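Local coordinates for DUF574 domain-containing protein (Thermobifida fusca, PDB 2QE6) that binds S-adenosylmethionine in a Rossmann-like fold and is probably a methyltransferase, at residues M162-H168 / L192-L197; Y182-L186 / Q230-F234; P21-R25 / D111-V116. The protein carries 1 engineered substitution. One frame throughout, in Å; residues are numbered along the deposited sequence. Where two conformers were deposited one is given.

In the fold
From the N terminus the chain first reaches helix 23-30, whose start is met 86 residues later by the turn between strand 106-111 and helix 114-124; contact 3 closes this long loop beside the S-adenosylmethionine ribose. Only afterwards does contact 1 open, joining neighbouring parallel strands 160-163 and 191-197, which helix 175-185 connects along the chain. Contact 2 starts on that same helix, inside the loop of contact 1, and ends in the loop between helix 224-229 and strand 235-243, so the two cross; they also touch, M194 packing on Q230 and F231. Contacts 1 and 3 share the ligand, whereas contacts 2 and 3 lie on opposite sides of the chain's centre.

Contact 1. Residues M162-H168 / L192-L197; sequences MLVGMLH and LFMTSL. With SAM (S-adenosylmethionine), chain F.
V164 sets its CG2 methyl squarely over the F193 ring, 3.6 Å from the centroid and only 4° off the normal, a CH-pi contact. With CG anti to the backbone N (chi1 177°), the F193 ring is carried to where V164 can cover it, and M162 runs alongside, pointing the same way. L163 and M194 also lie side by side, on the face of the sheet opposite M162 and F193, while L163 CD1 meets L192 CD1 at 3.7 Å. Between the backbones, L163 N donates to F193 O at 2.8 Å; the return bond from T195 N to L163 O is weak. These are the parallel strands of a right-handed beta-alpha-beta unit, crossing over through helix 175-185, in the Rossmann-like core of this putative methyltransferase. Where strand 160-163 ends, G165 N donates to T195 OG1 at 2.7 Å, and N61 OD1 bonds the same hydroxyl. The turn thus held presents V164 O to the amino group of S-adenosylmethionine (N to O 2.6 Å), and a side chain at G165 would run into the ligand carboxylate. M166 lays its selenium against the adenine, SE to C8 3.3 Å. Farther along, H168 turns one ring face to L197 CB.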
# COMPACT_ATOMS: atom_id res chain seq x y z
N MSE A 162 -1.89 -1.81 -7.04
CA MSE A 162 -2.12 -1.21 -5.72
C MSE A 162 -0.89 -0.44 -5.33
O MSE A 162 0.22 -0.92 -5.48
CB MSE A 162 -2.37 -2.30 -4.68
CG MSE A 162 -3.59 -3.13 -4.95
SE MSE A 162 -3.66 -4.74 -3.87
CE MSE A 162 -3.52 -4.09 -2.03
N LEU A 163 -1.08 0.81 -4.93
CA LEU A 163 -0.07 1.59 -4.26
C LEU A 163 -0.65 2.03 -2.91
O LEU A 163 -0.69 3.21 -2.56
CB LEU A 163 0.35 2.79 -5.12
CG LEU A 163 1.19 2.42 -6.36
CD1 LEU A 163 0.42 2.58 -7.59
CD2 LEU A 163 2.45 3.28 -6.42
N VAL A 164 -1.13 1.04 -2.16
CA VAL A 164 -1.75 1.24 -0.88
C VAL A 164 -0.60 1.54 0.13
O VAL A 164 0.40 0.83 0.16
CB VAL A 164 -2.62 -0.02 -0.49
CG1 VAL A 164 -3.17 0.08 0.95
CG2 VAL A 164 -3.80 -0.17 -1.48
N GLY A 165 -0.74 2.64 0.87
CA GLY A 165 0.28 3.10 1.80
C GLY A 165 1.62 3.44 1.19
O GLY A 165 2.66 3.39 1.89
N MSE A 166 1.60 3.78 -0.10
CA MSE A 166 2.83 3.83 -0.95
C MSE A 166 2.91 5.22 -1.65
O MSE A 166 4.02 5.75 -1.90
CB MSE A 166 2.75 2.59 -1.93
CG MSE A 166 3.92 2.07 -2.89
SE MSE A 166 5.64 2.39 -2.19
CE MSE A 166 6.21 3.65 -3.55
N LEU A 167 1.78 5.85 -1.94
CA LEU A 167 1.83 7.08 -2.77
C LEU A 167 2.68 8.17 -2.13
O LEU A 167 3.35 8.93 -2.83
CB LEU A 167 0.42 7.64 -3.09
CG LEU A 167 0.25 8.89 -4.01
CD1 LEU A 167 0.91 8.66 -5.37
CD2 LEU A 167 -1.24 9.33 -4.23
N HIS A 168 2.62 8.28 -0.81
CA HIS A 168 3.34 9.37 -0.11
C HIS A 168 4.87 9.12 -0.03
O HIS A 168 5.59 9.93 0.49
CB HIS A 168 2.74 9.62 1.29
CG HIS A 168 2.57 8.39 2.14
ND1 HIS A 168 1.43 7.61 2.10
CD2 HIS A 168 3.41 7.78 3.01
CE1 HIS A 168 1.56 6.61 2.95
NE2 HIS A 168 2.76 6.67 3.50
N LEU A 192 -6.87 0.85 -10.33
CA LEU A 192 -5.78 1.36 -9.51
C LEU A 192 -6.33 1.67 -8.12
O LEU A 192 -7.31 2.41 -7.99
CB LEU A 192 -5.22 2.65 -10.13
CG LEU A 192 -4.02 3.32 -9.45
CD1 LEU A 192 -2.83 2.42 -9.42
CD2 LEU A 192 -3.73 4.66 -10.17
N PHE A 193 -5.74 1.05 -7.10
CA PHE A 193 -6.14 1.21 -5.67
C PHE A 193 -4.93 1.85 -4.96
O PHE A 193 -3.85 1.26 -4.93
CB PHE A 193 -6.49 -0.19 -5.13
CG PHE A 193 -6.86 -0.27 -3.66
CD1 PHE A 193 -7.22 0.85 -2.91
CD2 PHE A 193 -6.93 -1.53 -3.04
CE1 PHE A 193 -7.61 0.73 -1.58
CE2 PHE A 193 -7.30 -1.65 -1.70
CZ PHE A 193 -7.66 -0.51 -0.97
N MSE A 194 -5.08 3.08 -4.46
CA MSE A 194 -4.01 3.71 -3.71
C MSE A 194 -4.50 4.30 -2.40
O MSE A 194 -5.67 4.68 -2.28
CB MSE A 194 -3.41 4.87 -4.53
CG MSE A 194 -3.07 4.47 -5.95
SE MSE A 194 -1.90 5.78 -6.79
CE MSE A 194 -3.21 7.16 -7.29
N THR A 195 -3.61 4.42 -1.42
CA THR A 195 -3.91 5.21 -0.24
C THR A 195 -2.71 6.13 -0.02
O THR A 195 -1.63 5.85 -0.52
CB THR A 195 -4.24 4.39 0.99
OG1 THR A 195 -3.04 3.84 1.55
CG2 THR A 195 -5.27 3.31 0.66
N SER A 196 -2.89 7.18 0.74
CA SER A 196 -1.86 8.20 0.84
C SER A 196 -2.09 9.02 2.09
O SER A 196 -3.22 9.35 2.42
CB SER A 196 -1.93 9.14 -0.34
OG SER A 196 -0.94 10.21 -0.23
N LEU A 197 -1.00 9.39 2.74
CA LEU A 197 -0.98 10.51 3.64
C LEU A 197 -1.56 11.74 2.94
O LEU A 197 -1.18 12.07 1.81
CB LEU A 197 0.47 10.73 4.09
CG LEU A 197 0.84 11.81 5.10
CD1 LEU A 197 0.06 11.69 6.44
CD2 LEU A 197 2.34 11.70 5.31
N SAM F . 1.22 -1.40 1.27
CA SAM F . 1.25 -1.77 2.74
C SAM F . 0.03 -1.21 3.43
O SAM F . -0.42 -1.74 4.44
OXT SAM F . -0.51 -0.18 3.00
CB SAM F . 2.47 -1.27 3.54
CG SAM F . 2.62 0.26 3.66
SD SAM F . 4.16 0.85 4.42
CE SAM F . 4.87 -0.78 4.73
C5' SAM F . 5.01 1.22 2.87
C4' SAM F . 5.76 0.12 2.10
O4' SAM F . 6.14 0.62 0.82
C3' SAM F . 7.07 -0.34 2.77
O3' SAM F . 7.11 -1.75 2.90
C2' SAM F . 8.20 0.18 1.90
O2' SAM F . 9.41 -0.58 1.97
C1' SAM F . 7.49 0.21 0.55
N9 SAM F . 8.15 1.15 -0.36
C8 SAM F . 8.30 2.53 -0.24
N7 SAM F . 8.97 2.99 -1.32
C5 SAM F . 9.23 1.91 -2.13
C6 SAM F . 9.87 1.82 -3.38
N6 SAM F . 10.38 2.94 -3.96
N1 SAM F . 9.96 0.56 -3.96
C2 SAM F . 9.44 -0.59 -3.34
N3 SAM F . 8.81 -0.49 -2.09
C4 SAM F . 8.71 0.75 -1.53

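Contact 2. Residues Y182-L186 / Q230-F234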
# COMPACT_ATOMS: atom_id res chain seq x y z
N TYR A 182 2.25 2.67 -14.60
CA TYR A 182 1.44 1.53 -14.16
C TYR A 182 0.01 1.66 -14.72
O TYR A 182 -0.57 0.67 -15.08
CB TYR A 182 1.45 1.42 -12.61
CG TYR A 182 2.82 1.10 -12.00
CD1 TYR A 182 3.44 -0.13 -12.24
CD2 TYR A 182 3.50 2.02 -11.19
CE1 TYR A 182 4.69 -0.45 -11.70
CE2 TYR A 182 4.78 1.71 -10.64
CZ TYR A 182 5.35 0.46 -10.92
OH TYR A 182 6.59 0.10 -10.42
N ARG A 183 -0.56 2.87 -14.75
CA ARG A 183 -1.91 3.06 -15.34
C ARG A 183 -1.92 2.69 -16.80
O ARG A 183 -2.86 2.06 -17.28
CB ARG A 183 -2.39 4.52 -15.22
CG ARG A 183 -2.71 4.95 -13.80
CD ARG A 183 -3.57 6.17 -13.75
NE ARG A 183 -3.04 7.15 -14.67
CZ ARG A 183 -2.17 8.10 -14.40
NH1 ARG A 183 -1.72 8.29 -13.18
NH2 ARG A 183 -1.76 8.89 -15.38
N ASP A 184 -0.84 3.07 -17.50
CA ASP A 184 -0.69 2.83 -18.92
C ASP A 184 -0.55 1.34 -19.22
O ASP A 184 -1.02 0.91 -20.25
CB ASP A 184 0.49 3.59 -19.53
CG ASP A 184 0.25 5.08 -19.64
OD1 ASP A 184 -0.90 5.53 -19.46
OD2 ASP A 184 1.24 5.82 -19.88
N ALA A 185 0.07 0.57 -18.33
CA ALA A 185 0.19 -0.90 -18.50
C ALA A 185 -1.12 -1.67 -18.50
O ALA A 185 -1.20 -2.76 -19.04
CB ALA A 185 1.13 -1.52 -17.44
N LEU A 186 -2.14 -1.12 -17.86
CA LEU A 186 -3.38 -1.82 -17.62
C LEU A 186 -4.35 -1.85 -18.81
O LEU A 186 -4.46 -0.89 -19.57
CB LEU A 186 -4.08 -1.21 -16.41
CG LEU A 186 -3.34 -1.39 -15.08
CD1 LEU A 186 -3.94 -0.42 -14.01
CD2 LEU A 186 -3.32 -2.89 -14.65
N GLN A 230 -3.67 11.64 -9.44
CA GLN A 230 -2.79 10.51 -9.76
C GLN A 230 -3.56 9.29 -10.24
O GLN A 230 -2.99 8.30 -10.67
CB GLN A 230 -1.89 10.16 -8.57
CG GLN A 230 -0.84 11.25 -8.29
CD GLN A 230 0.04 11.51 -9.44
OE1 GLN A 230 0.35 10.60 -10.21
NE2 GLN A 230 0.45 12.79 -9.62
N PHE A 231 -4.89 9.40 -10.19
CA PHE A 231 -5.76 8.43 -10.85
C PHE A 231 -5.93 8.75 -12.37
O PHE A 231 -6.54 7.98 -13.08
CB PHE A 231 -7.11 8.35 -10.12
CG PHE A 231 -7.01 7.71 -8.75
CD1 PHE A 231 -6.70 8.46 -7.64
CD2 PHE A 231 -7.18 6.35 -8.59
CE1 PHE A 231 -6.57 7.87 -6.39
CE2 PHE A 231 -7.07 5.75 -7.34
CZ PHE A 231 -6.77 6.50 -6.24
N GLY A 232 -5.39 9.87 -12.85
CA GLY A 232 -5.43 10.19 -14.30
C GLY A 232 -6.85 10.15 -14.82
O GLY A 232 -7.74 10.60 -14.16
N ASP A 233 -7.05 9.56 -15.99
CA ASP A 233 -8.37 9.34 -16.61
C ASP A 233 -9.19 8.24 -16.01
O ASP A 233 -10.24 7.91 -16.55
CB ASP A 233 -8.21 8.83 -18.06
CG ASP A 233 -7.52 9.79 -18.97
OD1 ASP A 233 -7.52 11.02 -18.68
OD2 ASP A 233 -7.00 9.30 -20.00
N PHE A 234 -8.69 7.54 -15.02
CA PHE A 234 -9.45 6.42 -14.49
C PHE A 234 -10.75 6.96 -13.84
O PHE A 234 -10.79 8.06 -13.36
CB PHE A 234 -8.62 5.63 -13.47
CG PHE A 234 -7.62 4.68 -14.08
CD1 PHE A 234 -6.99 4.95 -15.29
CD2 PHE A 234 -7.25 3.53 -13.39
CE1 PHE A 234 -6.05 4.07 -15.80
CE2 PHE A 234 -6.32 2.64 -13.90
CZ PHE A 234 -5.71 2.92 -15.10
O HOH W 1 0.53 9.98 -12.79
O HOH W 2 -4.80 7.43 -17.31
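R183, on the last turn of helix 175-185, reaches across to the loop after helix 224-229 and carries most of this contact. Its CB comes up beside the F234 rim, 3.7 Å from CZ; CG and then CD pass over the face, CD 4.0 Å from the centroid and 16° off the normal in a CH-pi contact displaced toward the rim. A bend at chi3 (-46°) turns the guanidinium away from the ring, leaving the two planes 82° apart, so the phenyl packs against the aliphatic stem, not the charged end. That end faces the backbone instead: G232 CA lies over the centre of one guanidinium face, where a side chain on this residue would collide with R183 NE. NH1 gives a weak, bent bond to Q230 O at 2.8 Å. A water at the guanidinium edge accepts from NH1, at 2.8 Å, and donates to Q230 OE1, while the NE2 of that amide is held by D176; a second water receives R183 NE and, weakly, D233 N. Three residues on, L186 brings CD1 to the edge of the F234 ring, 3.9 Å from CE2. Apart from Q230, the receiving residues form a type II' turn, F231 to F234, closed by F234 N to F231 O and leading into strand 235-243. With D233 OD1 still 7.0 Å from R183 NH2, no salt bridge forms between the two segments: within them the charge is met by one weakly bound carbonyl and waters, and apolar packing of R183's stem and L186 on F234 probably does most of the holding.

Contact 3. Residues P21-R25 / D111-V116. With SAM (S-adenosylmethionine), chain F.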
# COMPACT_ATOMS: atom_id res chain seq x y z
N PRO A 21 16.45 2.58 10.55
CA PRO A 21 15.08 2.11 10.32
C PRO A 21 14.75 1.93 8.86
O PRO A 21 15.38 2.56 8.02
CB PRO A 21 14.22 3.23 10.91
CG PRO A 21 15.04 4.46 10.78
CD PRO A 21 16.50 3.98 11.00
N THR A 22 13.77 1.10 8.55
CA THR A 22 13.21 1.05 7.18
C THR A 22 11.70 1.32 7.25
O THR A 22 11.06 1.10 8.29
CB THR A 22 13.42 -0.29 6.50
OG1 THR A 22 12.44 -1.21 6.95
CG2 THR A 22 14.83 -0.88 6.78
N ILE A 23 11.13 1.71 6.12
CA ILE A 23 9.69 1.98 6.02
C ILE A 23 8.86 0.78 6.38
O ILE A 23 7.96 0.87 7.22
CB ILE A 23 9.26 2.52 4.62
CG1 ILE A 23 9.94 3.90 4.33
CG2 ILE A 23 7.74 2.69 4.60
CD1 ILE A 23 10.01 4.35 2.78
N ALA A 24 9.19 -0.36 5.79
CA ALA A 24 8.41 -1.57 6.07
C ALA A 24 8.40 -1.93 7.54
O ALA A 24 7.36 -2.27 8.09
CB ALA A 24 8.93 -2.76 5.23
N ARG A 25 9.58 -1.88 8.17
CA ARG A 25 9.75 -2.27 9.56
C ARG A 25 9.12 -1.33 10.55
O ARG A 25 8.55 -1.76 11.55
CB ARG A 25 11.22 -2.47 9.89
CG ARG A 25 11.83 -3.60 9.10
CD ARG A 25 13.35 -3.53 9.12
NE ARG A 25 13.93 -4.13 7.92
CZ ARG A 25 15.23 -4.18 7.67
NH1 ARG A 25 16.11 -3.64 8.51
NH2 ARG A 25 15.66 -4.77 6.56
N ASP A 111 8.35 -5.33 -2.86
CA ASP A 111 8.82 -4.42 -1.84
C ASP A 111 10.32 -4.23 -1.96
O ASP A 111 11.01 -5.08 -2.42
CB ASP A 111 8.43 -4.87 -0.42
CG ASP A 111 8.34 -3.68 0.57
OD1 ASP A 111 9.37 -3.19 1.05
OD2 ASP A 111 7.22 -3.24 0.88
N ILE A 112 10.79 -3.07 -1.54
CA ILE A 112 12.21 -2.73 -1.58
C ILE A 112 12.99 -3.32 -0.38
O ILE A 112 14.17 -3.59 -0.48
CB ILE A 112 12.40 -1.18 -1.67
CG1 ILE A 112 13.87 -0.81 -1.91
CG2 ILE A 112 11.83 -0.49 -0.42
CD1 ILE A 112 14.46 -1.41 -3.15
N ASP A 113 12.31 -3.50 0.75
CA ASP A 113 12.93 -4.09 1.94
C ASP A 113 13.13 -5.57 1.70
O ASP A 113 12.18 -6.27 1.59
CB ASP A 113 12.01 -3.87 3.18
CG ASP A 113 12.73 -4.14 4.50
OD1 ASP A 113 13.68 -4.97 4.48
OD2 ASP A 113 12.32 -3.56 5.55
N PRO A 114 14.38 -6.05 1.69
CA PRO A 114 14.65 -7.47 1.56
C PRO A 114 14.02 -8.36 2.63
O PRO A 114 13.86 -9.55 2.40
CB PRO A 114 16.16 -7.56 1.65
CG PRO A 114 16.65 -6.25 2.02
CD PRO A 114 15.62 -5.25 1.77
N MSE A 115 13.70 -7.81 3.81
CA MSE A 115 13.01 -8.59 4.81
C MSE A 115 11.64 -9.11 4.34
O MSE A 115 11.21 -10.16 4.79
CB MSE A 115 12.85 -7.85 6.14
CG MSE A 115 12.54 -8.82 7.29
SE MSE A 115 12.27 -7.85 8.92
CE MSE A 115 14.16 -7.46 9.22
N VAL A 116 10.98 -8.38 3.45
CA VAL A 116 9.66 -8.78 2.90
C VAL A 116 9.83 -10.07 2.09
O VAL A 116 9.13 -11.08 2.32
CB VAL A 116 9.03 -7.61 2.05
CG1 VAL A 116 7.73 -8.05 1.35
CG2 VAL A 116 8.76 -6.40 2.91
N SAM F . 1.22 -1.40 1.27
CA SAM F . 1.25 -1.77 2.74
C SAM F . 0.03 -1.21 3.43
O SAM F . -0.42 -1.74 4.44
OXT SAM F . -0.51 -0.18 3.00
CB SAM F . 2.47 -1.27 3.54
CG SAM F . 2.62 0.26 3.66
SD SAM F . 4.16 0.85 4.42
CE SAM F . 4.87 -0.78 4.73
C5' SAM F . 5.01 1.22 2.87
C4' SAM F . 5.76 0.12 2.10
O4' SAM F . 6.14 0.62 0.82
C3' SAM F . 7.07 -0.34 2.77
O3' SAM F . 7.11 -1.75 2.90
C2' SAM F . 8.20 0.18 1.90
O2' SAM F . 9.41 -0.58 1.97
C1' SAM F . 7.49 0.21 0.55
N9 SAM F . 8.15 1.15 -0.36
C8 SAM F . 8.30 2.53 -0.24
N7 SAM F . 8.97 2.99 -1.32
C5 SAM F . 9.23 1.91 -2.13
C6 SAM F . 9.87 1.82 -3.38
N6 SAM F . 10.38 2.94 -3.96
N1 SAM F . 9.96 0.56 -3.96
C2 SAM F . 9.44 -0.59 -3.34
N3 SAM F . 8.81 -0.49 -2.09
C4 SAM F . 8.71 0.75 -1.53
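D113 receives R25 and T22 together on its carboxylate. R25 NH2 meets OD1 at 2.9 Å in a salt bridge, 22° out of the carboxylate plane on the syn side, while R25 NE makes a weaker bond to OD2; guanidinium and carboxylate are turned 45° apart. T22 OG1 donates to OD2 at 2.7 Å from above the plane. The guanidinium is sandwiched, T22 CG2 over the centre of one face and M115 CE toward the rim of the other, and L16 O takes its NH1. T22 and D113 are also N-cap residues: T22 OG1 accepts from R25 N, and D113 OD1 from M115 N, which arrives on the face opposite R25 NH2. An asparagine in place of D113 would probably cost R25 its salt-bridge partner on this side and weaken the tie between the two helix starts. One shell further, D113 N bonds to D111 OD1 in an Asx turn, and D111, the acidic strand-end residue as in other Rossmann-like methyltransferases, holds the ribose, OD1 accepting from O2' at 2.8 Å and OD2 from O3'. Helix 23-30 begins beside the ribose, facing the turn from strand 106-111 into helix 114-124, with helix 38-48 alongside P21 and R25.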